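Local coordinates for protein nucleoside permease NupG (Escherichia coli K-12, PDB 7DLA) that carries purine and pyrimidine nucleosides across the bacterial inner membrane together with protons, drawing on the proton motive force, at residues L25-S39 and A86-I99. The protein carries 1 engineered substitution. Numbering follows the deposited sequence.
Sequences LGSYMFVTLKFDGAS and AAQVTTPEAMFLVI
F35 and P92 meet because the phenylalanine CG lies anti to its own carbonyl carbon (chi1 -90°), which sends the ring from the 33-36 loop across to the first turn of helix 92-99. M95, on helix 92-99, has CG anti to the backbone N (chi1 -164°) and its chain bent at chi2 and chi3, which carries CE toward helix 25-32. P92 CG sits over one face of the F35 ring, offset toward the rim, in a CH-pi contact 3.5 Å from the centroid. T90 O and M95 CB lie at the edge of the same ring, near its plane. S39, in the first turn of the next helix, adds its CB to P92 CB at 3.5 Å, while its OG hydrogen-bonds D36 OD1 from above the carboxylate plane. With an alanine at F35, P92 would probably lose the ring face it rests on, and a gap would open between the 33-36 loop and the start of helix 92-99. Farther into the membrane, M95 carries the contact: its CE reaches the edge of the Y28 ring at CE2, 3.8 Å away, and its CG meets M29 SD at 3.7 Å. L33 CD1 lies 3.7 Å from V89 O, and L33 CG lies over one face of the Y28 ring, toward its rim. Deeper in the membrane, L25 CD2 and I99 CD1 touch tip to tip at 3.7 Å. No hydrogen bond joins the two segments, so apolar contact dominates. T91 caps helix 92-99 weakly, its OG1 accepting from A94 N. The axes of helix 25-32 and helix 92-99 run nearly antiparallel, at 166°, but stay 12.6 Å apart, bridged by long side chains. Here the periplasmic ends of the first and fourth transmembrane helices, with the loops after the first and before the fourth, come together within the N-terminal six-helix bundle of a major facilitator superfamily transporter.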
ATOM      1  N   LEU A  25       8.375  -6.660  -7.372  1.00 55.75           N
ATOM      2  CA  LEU A  25       7.812  -7.937  -7.810  1.00 56.01           C
ATOM      3  C   LEU A  25       7.152  -7.841  -9.186  1.00 56.66           C
ATOM      4  O   LEU A  25       7.135  -8.811  -9.951  1.00 57.18           O
ATOM      5  CB  LEU A  25       6.805  -8.440  -6.781  1.00 55.92           C
ATOM      6  CG  LEU A  25       6.269  -9.849  -7.072  1.00 56.30           C
ATOM      7  CD1 LEU A  25       7.352 -10.941  -7.146  1.00 57.45           C
ATOM      8  CD2 LEU A  25       5.091 -10.256  -6.184  1.00 56.75           C
ATOM      9  N   GLY A  26       6.585  -6.692  -9.522  1.00 56.90           N
ATOM     10  CA  GLY A  26       6.069  -6.531 -10.867  1.00 56.80           C
ATOM     11  C   GLY A  26       7.146  -6.717 -11.905  1.00 56.37           C
ATOM     12  O   GLY A  26       6.981  -7.486 -12.844  1.00 57.40           O
ATOM     13  N   SER A  27       8.269  -6.016 -11.715  1.00 56.53           N
ATOM     14  CA  SER A  27       9.419  -6.094 -12.655  1.00 56.63           C
ATOM     15  C   SER A  27       9.925  -7.539 -12.753  1.00 57.14           C
ATOM     16  O   SER A  27      10.147  -8.010 -13.887  1.00 57.19           O
ATOM     17  CB  SER A  27      10.521  -5.154 -12.238  1.00 56.61           C
ATOM     18  OG  SER A  27      10.265  -3.837 -12.705  1.00 57.11           O
ATOM     19  N   TYR A  28      10.098  -8.207 -11.608  1.00 57.12           N
ATOM     20  CA  TYR A  28      10.584  -9.581 -11.582  1.00 57.53           C
ATOM     21  C   TYR A  28       9.618 -10.511 -12.307  1.00 58.29           C
ATOM     22  O   TYR A  28      10.047 -11.464 -12.970  1.00 58.36           O
ATOM     23  CB  TYR A  28      10.824 -10.012 -10.132  1.00 57.58           C
ATOM     24  CG  TYR A  28      10.892 -11.500  -9.883  1.00 58.52           C
ATOM     25  CD1 TYR A  28      12.058 -12.249 -10.148  1.00 58.74           C
ATOM     26  CD2 TYR A  28       9.788 -12.159  -9.362  1.00 59.19           C
ATOM     27  CE1 TYR A  28      12.104 -13.643  -9.899  1.00 58.92           C
ATOM     28  CE2 TYR A  28       9.818 -13.518  -9.111  1.00 66.87           C
ATOM     29  CZ  TYR A  28      10.969 -14.270  -9.370  1.00 60.46           C
ATOM     30  OH  TYR A  28      10.906 -15.630  -9.086  1.00 59.32           O
ATOM     31  N   MET A  29       8.313 -10.231 -12.226  1.00 57.38           N
ATOM     32  CA  MET A  29       7.377 -11.005 -13.030  1.00 57.98           C
ATOM     33  C   MET A  29       7.512 -10.680 -14.511  1.00 58.76           C
ATOM     34  O   MET A  29       7.402 -11.573 -15.356  1.00 58.87           O
ATOM     35  CB  MET A  29       5.955 -10.753 -12.556  1.00 57.78           C
ATOM     36  CG  MET A  29       5.739 -11.284 -11.180  1.00 57.37           C
ATOM     37  SD  MET A  29       4.046 -11.375 -10.668  1.00 56.21           S
ATOM     38  CE  MET A  29       3.909  -9.771  -9.843  1.00 56.94           C
ATOM     39  N   PHE A  30       7.777  -9.425 -14.852  1.00 57.33           N
ATOM     40  CA  PHE A  30       7.783  -9.043 -16.260  1.00 57.93           C
ATOM     41  C   PHE A  30       9.136  -9.276 -16.922  1.00 57.80           C
ATOM     42  O   PHE A  30       9.232 -10.027 -17.897  1.00 57.91           O
ATOM     43  CB  PHE A  30       7.357  -7.582 -16.398  1.00 57.39           C
ATOM     44  CG  PHE A  30       7.319  -7.090 -17.807  1.00 56.78           C
ATOM     45  CD1 PHE A  30       6.239  -7.368 -18.619  1.00 57.00           C
ATOM     46  CD2 PHE A  30       8.383  -6.370 -18.329  1.00 56.33           C
ATOM     47  CE1 PHE A  30       6.192  -6.904 -19.916  1.00 57.71           C
ATOM     48  CE2 PHE A  30       8.336  -5.890 -19.627  1.00 56.73           C
ATOM     49  CZ  PHE A  30       7.240  -6.165 -20.424  1.00 57.96           C
ATOM     50  N   VAL A  31      10.185  -8.632 -16.406  1.00 57.56           N
ATOM     51  CA  VAL A  31      11.492  -8.716 -17.047  1.00 57.47           C
ATOM     52  C   VAL A  31      12.059 -10.127 -16.951  1.00 58.42           C
ATOM     53  O   VAL A  31      12.502 -10.703 -17.953  1.00 58.46           O
ATOM     54  CB  VAL A  31      12.448  -7.678 -16.440  1.00 57.28           C
ATOM     55  CG1 VAL A  31      13.896  -8.087 -16.681  1.00 58.22           C
ATOM     56  CG2 VAL A  31      12.186  -6.313 -17.028  1.00 57.03           C
ATOM     57  N   THR A  32      12.034 -10.716 -15.759  1.00 58.22           N
ATOM     58  CA  THR A  32      12.604 -12.044 -15.594  1.00 58.59           C
ATOM     59  C   THR A  32      11.630 -13.165 -15.937  1.00 59.27           C
ATOM     60  O   THR A  32      11.948 -14.014 -16.766  1.00 61.16           O
ATOM     61  CB  THR A  32      13.162 -12.205 -14.174  1.00 58.09           C
ATOM     62  OG1 THR A  32      14.007 -11.088 -13.871  1.00 57.47           O
ATOM     63  CG2 THR A  32      13.941 -13.484 -14.039  1.00 57.71           C
ATOM     64  N   LEU A  33      10.457 -13.207 -15.328  1.00 59.05           N
ATOM     65  CA  LEU A  33       9.561 -14.333 -15.571  1.00 60.29           C
ATOM     66  C   LEU A  33       8.761 -14.218 -16.873  1.00 60.93           C
ATOM     67  O   LEU A  33       7.945 -15.105 -17.155  1.00 61.91           O
ATOM     68  CB  LEU A  33       8.595 -14.495 -14.400  1.00 60.68           C
ATOM     69  CG  LEU A  33       9.167 -14.949 -13.059  1.00 60.60           C
ATOM     70  CD1 LEU A  33       8.158 -15.814 -12.312  1.00 63.85           C
ATOM     71  CD2 LEU A  33      10.468 -15.646 -13.211  1.00 60.45           C
ATOM     72  N   LYS A  34       8.961 -13.159 -17.661  1.00 60.72           N
ATOM     73  CA  LYS A  34       8.230 -12.954 -18.909  1.00 61.44           C
ATOM     74  C   LYS A  34       6.733 -13.146 -18.680  1.00 61.07           C
ATOM     75  O   LYS A  34       6.115 -14.079 -19.190  1.00 61.04           O
ATOM     76  CB  LYS A  34       8.749 -13.893 -20.007  1.00 65.57           C
ATOM     77  CG  LYS A  34      10.289 -13.897 -20.223  1.00 63.44           C
ATOM     78  CD  LYS A  34      10.882 -12.529 -20.536  1.00 63.68           C
ATOM     79  CE  LYS A  34      12.377 -12.582 -20.927  1.00 71.89           C
ATOM     80  NZ  LYS A  34      13.248 -13.608 -20.225  1.00 65.24           N
ATOM     81  N   PHE A  35       6.177 -12.295 -17.823  1.00 61.26           N
ATOM     82  CA  PHE A  35       4.761 -12.254 -17.505  1.00 61.26           C
ATOM     83  C   PHE A  35       4.190 -11.062 -18.247  1.00 60.91           C
ATOM     84  O   PHE A  35       4.881 -10.058 -18.428  1.00 59.67           O
ATOM     85  CB  PHE A  35       4.568 -12.053 -16.004  1.00 60.45           C
ATOM     86  CG  PHE A  35       4.504 -13.322 -15.220  1.00 61.14           C
ATOM     87  CD1 PHE A  35       5.049 -14.499 -15.727  1.00 61.47           C
ATOM     88  CD2 PHE A  35       3.939 -13.336 -13.963  1.00 61.51           C
ATOM     89  CE1 PHE A  35       4.998 -15.672 -14.999  1.00 62.05           C
ATOM     90  CE2 PHE A  35       3.890 -14.504 -13.232  1.00 63.37           C
ATOM     91  CZ  PHE A  35       4.438 -15.675 -13.746  1.00 62.40           C
ATOM     92  N   ASP A  36       2.940 -11.170 -18.687  1.00 62.34           N
ATOM     93  CA  ASP A  36       2.279  -9.971 -19.208  1.00 63.11           C
ATOM     94  C   ASP A  36       1.670  -9.106 -18.098  1.00 62.56           C
ATOM     95  O   ASP A  36       1.571  -9.495 -16.928  1.00 61.92           O
ATOM     96  CB  ASP A  36       1.150 -10.300 -20.172  1.00 64.42           C
ATOM     97  CG  ASP A  36       0.308 -11.436 -19.680  1.00 72.51           C
ATOM     98  OD1 ASP A  36       0.829 -12.242 -18.855  1.00 68.32           O
ATOM     99  OD2 ASP A  36      -0.911 -11.427 -20.026  1.00 65.98           O
ATOM    100  N   GLY A  37       1.211  -7.921 -18.511  1.00 63.20           N
ATOM    101  CA  GLY A  37       0.648  -6.972 -17.560  1.00 63.56           C
ATOM    102  C   GLY A  37      -0.579  -7.507 -16.849  1.00 62.09           C
ATOM    103  O   GLY A  37      -0.757  -7.272 -15.658  1.00 60.84           O
ATOM    104  N   ALA A  38      -1.427  -8.246 -17.570  1.00 63.04           N
ATOM    105  CA  ALA A  38      -2.590  -8.887 -16.965  1.00 62.80           C
ATOM    106  C   ALA A  38      -2.206  -9.745 -15.765  1.00 61.85           C
ATOM    107  O   ALA A  38      -2.759  -9.578 -14.670  1.00 60.68           O
ATOM    108  CB  ALA A  38      -3.299  -9.745 -18.010  1.00 65.68           C
ATOM    109  N   SER A  39      -1.297 -10.703 -15.963  1.00 61.83           N
ATOM    110  CA  SER A  39      -0.984 -11.629 -14.885  1.00 61.20           C
ATOM    111  C   SER A  39      -0.411 -10.882 -13.680  1.00 59.75           C
ATOM    112  O   SER A  39      -0.814 -11.135 -12.549  1.00 59.27           O
ATOM    113  CB  SER A  39      -0.041 -12.736 -15.380  1.00 62.34           C
ATOM    114  OG  SER A  39       0.935 -12.323 -16.346  1.00 61.94           O
ATOM    115  N   ALA A  86       7.327 -18.737  -3.031  1.00 59.31           N
ATOM    116  CA  ALA A  86       7.090 -17.819  -4.138  1.00 59.81           C
ATOM    117  C   ALA A  86       8.365 -17.603  -4.944  1.00 60.24           C
ATOM    118  O   ALA A  86       8.311 -17.457  -6.175  1.00 60.61           O
ATOM    119  CB  ALA A  86       6.524 -16.487  -3.601  1.00 58.43           C
ATOM    120  N   ALA A  87       9.522 -17.598  -4.267  1.00 60.33           N
ATOM    121  CA  ALA A  87      10.781 -17.581  -5.008  1.00 60.12           C
ATOM    122  C   ALA A  87      11.007 -18.857  -5.830  1.00 61.37           C
ATOM    123  O   ALA A  87      11.928 -18.893  -6.650  1.00 60.56           O
ATOM    124  CB  ALA A  87      11.941 -17.336  -4.059  1.00 58.55           C
ATOM    125  N   GLN A  88      10.177 -19.886  -5.663  1.00 62.45           N
ATOM    126  CA  GLN A  88      10.228 -21.093  -6.481  1.00 64.34           C
ATOM    127  C   GLN A  88       9.047 -21.220  -7.441  1.00 64.30           C
ATOM    128  O   GLN A  88       8.829 -22.283  -8.031  1.00 65.06           O
ATOM    129  CB  GLN A  88      10.323 -22.327  -5.583  1.00 65.74           C
ATOM    130  CG  GLN A  88      11.489 -22.297  -4.618  1.00 67.49           C
ATOM    131  CD  GLN A  88      12.068 -23.686  -4.446  1.00 78.08           C
ATOM    132  OE1 GLN A  88      11.455 -24.550  -3.803  1.00 84.59           O
ATOM    133  NE2 GLN A  88      13.194 -23.948  -5.125  1.00 75.40           N
ATOM    134  N   VAL A  89       8.289 -20.159  -7.623  1.00 66.91           N
ATOM    135  CA  VAL A  89       7.097 -20.188  -8.453  1.00 68.24           C
ATOM    136  C   VAL A  89       7.471 -19.669  -9.829  1.00 65.83           C
ATOM    137  O   VAL A  89       8.169 -18.650  -9.947  1.00 67.36           O
ATOM    138  CB  VAL A  89       5.973 -19.352  -7.822  1.00 63.17           C
ATOM    139  CG1 VAL A  89       5.047 -18.822  -8.893  1.00 62.81           C
ATOM    140  CG2 VAL A  89       5.224 -20.182  -6.779  1.00 61.98           C
ATOM    141  N   THR A  90       7.024 -20.366 -10.870  1.00 68.08           N
ATOM    142  CA  THR A  90       7.406 -19.999 -12.221  1.00 68.07           C
ATOM    143  C   THR A  90       6.235 -19.588 -13.111  1.00 65.61           C
ATOM    144  O   THR A  90       6.478 -18.991 -14.161  1.00 64.85           O
ATOM    145  CB  THR A  90       8.193 -21.156 -12.867  1.00 66.74           C
ATOM    146  OG1 THR A  90       8.306 -20.940 -14.270  1.00 67.25           O
ATOM    147  CG2 THR A  90       7.484 -22.468 -12.641  1.00 66.02           C
ATOM    148  N   THR A  91       4.979 -19.822 -12.698  1.00 65.42           N
ATOM    149  CA  THR A  91       3.791 -19.510 -13.498  1.00 65.43           C
ATOM    150  C   THR A  91       2.907 -18.439 -12.842  1.00 64.65           C
ATOM    151  O   THR A  91       2.943 -18.255 -11.618  1.00 63.59           O
ATOM    152  CB  THR A  91       2.950 -20.769 -13.728  1.00 66.11           C
ATOM    153  OG1 THR A  91       2.315 -21.146 -12.507  1.00 65.82           O
ATOM    154  CG2 THR A  91       3.849 -21.899 -14.136  1.00 66.44           C
ATOM    155  N   PRO A  92       2.089 -17.724 -13.635  1.00 65.06           N
ATOM    156  CA  PRO A  92       1.249 -16.665 -13.048  1.00 64.01           C
ATOM    157  C   PRO A  92       0.177 -17.176 -12.112  1.00 63.85           C
ATOM    158  O   PRO A  92      -0.068 -16.557 -11.081  1.00 62.91           O
ATOM    159  CB  PRO A  92       0.629 -16.002 -14.283  1.00 63.80           C
ATOM    160  CG  PRO A  92       1.568 -16.299 -15.357  1.00 64.17           C
ATOM    161  CD  PRO A  92       1.948 -17.722 -15.098  1.00 65.42           C
ATOM    162  N   GLU A  93      -0.519 -18.249 -12.472  1.00 65.03           N
ATOM    163  CA  GLU A  93      -1.568 -18.776 -11.604  1.00 65.54           C
ATOM    164  C   GLU A  93      -0.997 -19.139 -10.239  1.00 63.89           C
ATOM    165  O   GLU A  93      -1.595 -18.834  -9.193  1.00 62.34           O
ATOM    166  CB  GLU A  93      -2.215 -19.990 -12.272  1.00 68.11           C
ATOM    167  CG  GLU A  93      -1.221 -20.770 -13.164  1.00 74.14           C
ATOM    168  CD  GLU A  93      -1.089 -20.252 -14.609  1.00 73.99           C
ATOM    169  OE1 GLU A  93      -0.969 -21.107 -15.508  1.00 81.58           O
ATOM    170  OE2 GLU A  93      -1.126 -19.021 -14.863  1.00 69.85           O
ATOM    171  N   ALA A  94       0.199 -19.740 -10.237  1.00 66.03           N
ATOM    172  CA  ALA A  94       0.889 -20.060  -8.993  1.00 62.71           C
ATOM    173  C   ALA A  94       1.328 -18.808  -8.256  1.00 61.54           C
ATOM    174  O   ALA A  94       1.202 -18.736  -7.031  1.00 60.91           O
ATOM    175  CB  ALA A  94       2.098 -20.937  -9.276  1.00 63.86           C
ATOM    176  N   MET A  95       1.887 -17.833  -8.977  1.00 61.40           N
ATOM    177  CA  MET A  95       2.253 -16.580  -8.334  1.00 60.16           C
ATOM    178  C   MET A  95       1.045 -15.971  -7.642  1.00 60.39           C
ATOM    179  O   MET A  95       1.132 -15.549  -6.488  1.00 60.46           O
ATOM    180  CB  MET A  95       2.832 -15.598  -9.351  1.00 59.68           C
ATOM    181  CG  MET A  95       3.570 -14.443  -8.692  1.00 58.91           C
ATOM    182  SD  MET A  95       4.856 -15.061  -7.527  1.00 59.35           S
ATOM    183  CE  MET A  95       6.330 -14.984  -8.543  1.00 60.22           C
ATOM    184  N   PHE A  96      -0.100 -15.924  -8.330  1.00 60.43           N
ATOM    185  CA  PHE A  96      -1.296 -15.339  -7.734  1.00 59.99           C
ATOM    186  C   PHE A  96      -1.701 -16.129  -6.503  1.00 59.90           C
ATOM    187  O   PHE A  96      -2.032 -15.543  -5.470  1.00 59.65           O
ATOM    188  CB  PHE A  96      -2.444 -15.280  -8.765  1.00 59.50           C
ATOM    189  CG  PHE A  96      -3.846 -15.193  -8.158  1.00 58.77           C
ATOM    190  CD1 PHE A  96      -4.551 -16.336  -7.781  1.00 58.60           C
ATOM    191  CD2 PHE A  96      -4.471 -13.953  -8.008  1.00 58.46           C
ATOM    192  CE1 PHE A  96      -5.833 -16.238  -7.234  1.00 57.94           C
ATOM    193  CE2 PHE A  96      -5.751 -13.848  -7.464  1.00 58.26           C
ATOM    194  CZ  PHE A  96      -6.431 -14.994  -7.073  1.00 58.18           C
ATOM    195  N   LEU A  97      -1.642 -17.463  -6.574  1.00 60.18           N
ATOM    196  CA  LEU A  97      -2.153 -18.243  -5.454  1.00 59.82           C
ATOM    197  C   LEU A  97      -1.203 -18.128  -4.262  1.00 59.88           C
ATOM    198  O   LEU A  97      -1.632 -18.017  -3.101  1.00 59.65           O
ATOM    199  CB  LEU A  97      -2.334 -19.696  -5.890  1.00 60.10           C
ATOM    200  CG  LEU A  97      -3.141 -20.685  -5.029  1.00 60.51           C
ATOM    201  CD1 LEU A  97      -2.625 -20.962  -3.595  1.00 60.54           C
ATOM    202  CD2 LEU A  97      -4.607 -20.290  -5.040  1.00 61.02           C
ATOM    203  N   VAL A  98       0.099 -18.090  -4.537  1.00 59.95           N
ATOM    204  CA  VAL A  98       1.088 -18.015  -3.471  1.00 59.83           C
ATOM    205  C   VAL A  98       1.084 -16.624  -2.840  1.00 59.70           C
ATOM    206  O   VAL A  98       1.107 -16.489  -1.608  1.00 59.62           O
ATOM    207  CB  VAL A  98       2.465 -18.458  -4.021  1.00 59.64           C
ATOM    208  CG1 VAL A  98       3.261 -17.337  -4.714  1.00 59.20           C
ATOM    209  CG2 VAL A  98       3.273 -19.064  -2.910  1.00 58.94           C
ATOM    210  N   ILE A  99       0.962 -15.576  -3.659  1.00 59.50           N
ATOM    211  CA  ILE A  99       0.876 -14.221  -3.139  1.00 60.04           C
ATOM    212  C   ILE A  99      -0.429 -14.036  -2.361  1.00 61.89           C
ATOM    213  O   ILE A  99      -0.461 -13.342  -1.336  1.00 60.50           O
ATOM    214  CB  ILE A  99       0.978 -13.194  -4.283  1.00 59.67           C
ATOM    215  CG1 ILE A  99       2.340 -13.211  -4.967  1.00 58.95           C
ATOM    216  CG2 ILE A  99       0.794 -11.789  -3.718  1.00 59.62           C
ATOM    217  CD1 ILE A  99       3.448 -12.838  -4.068  1.00 59.12           C
TER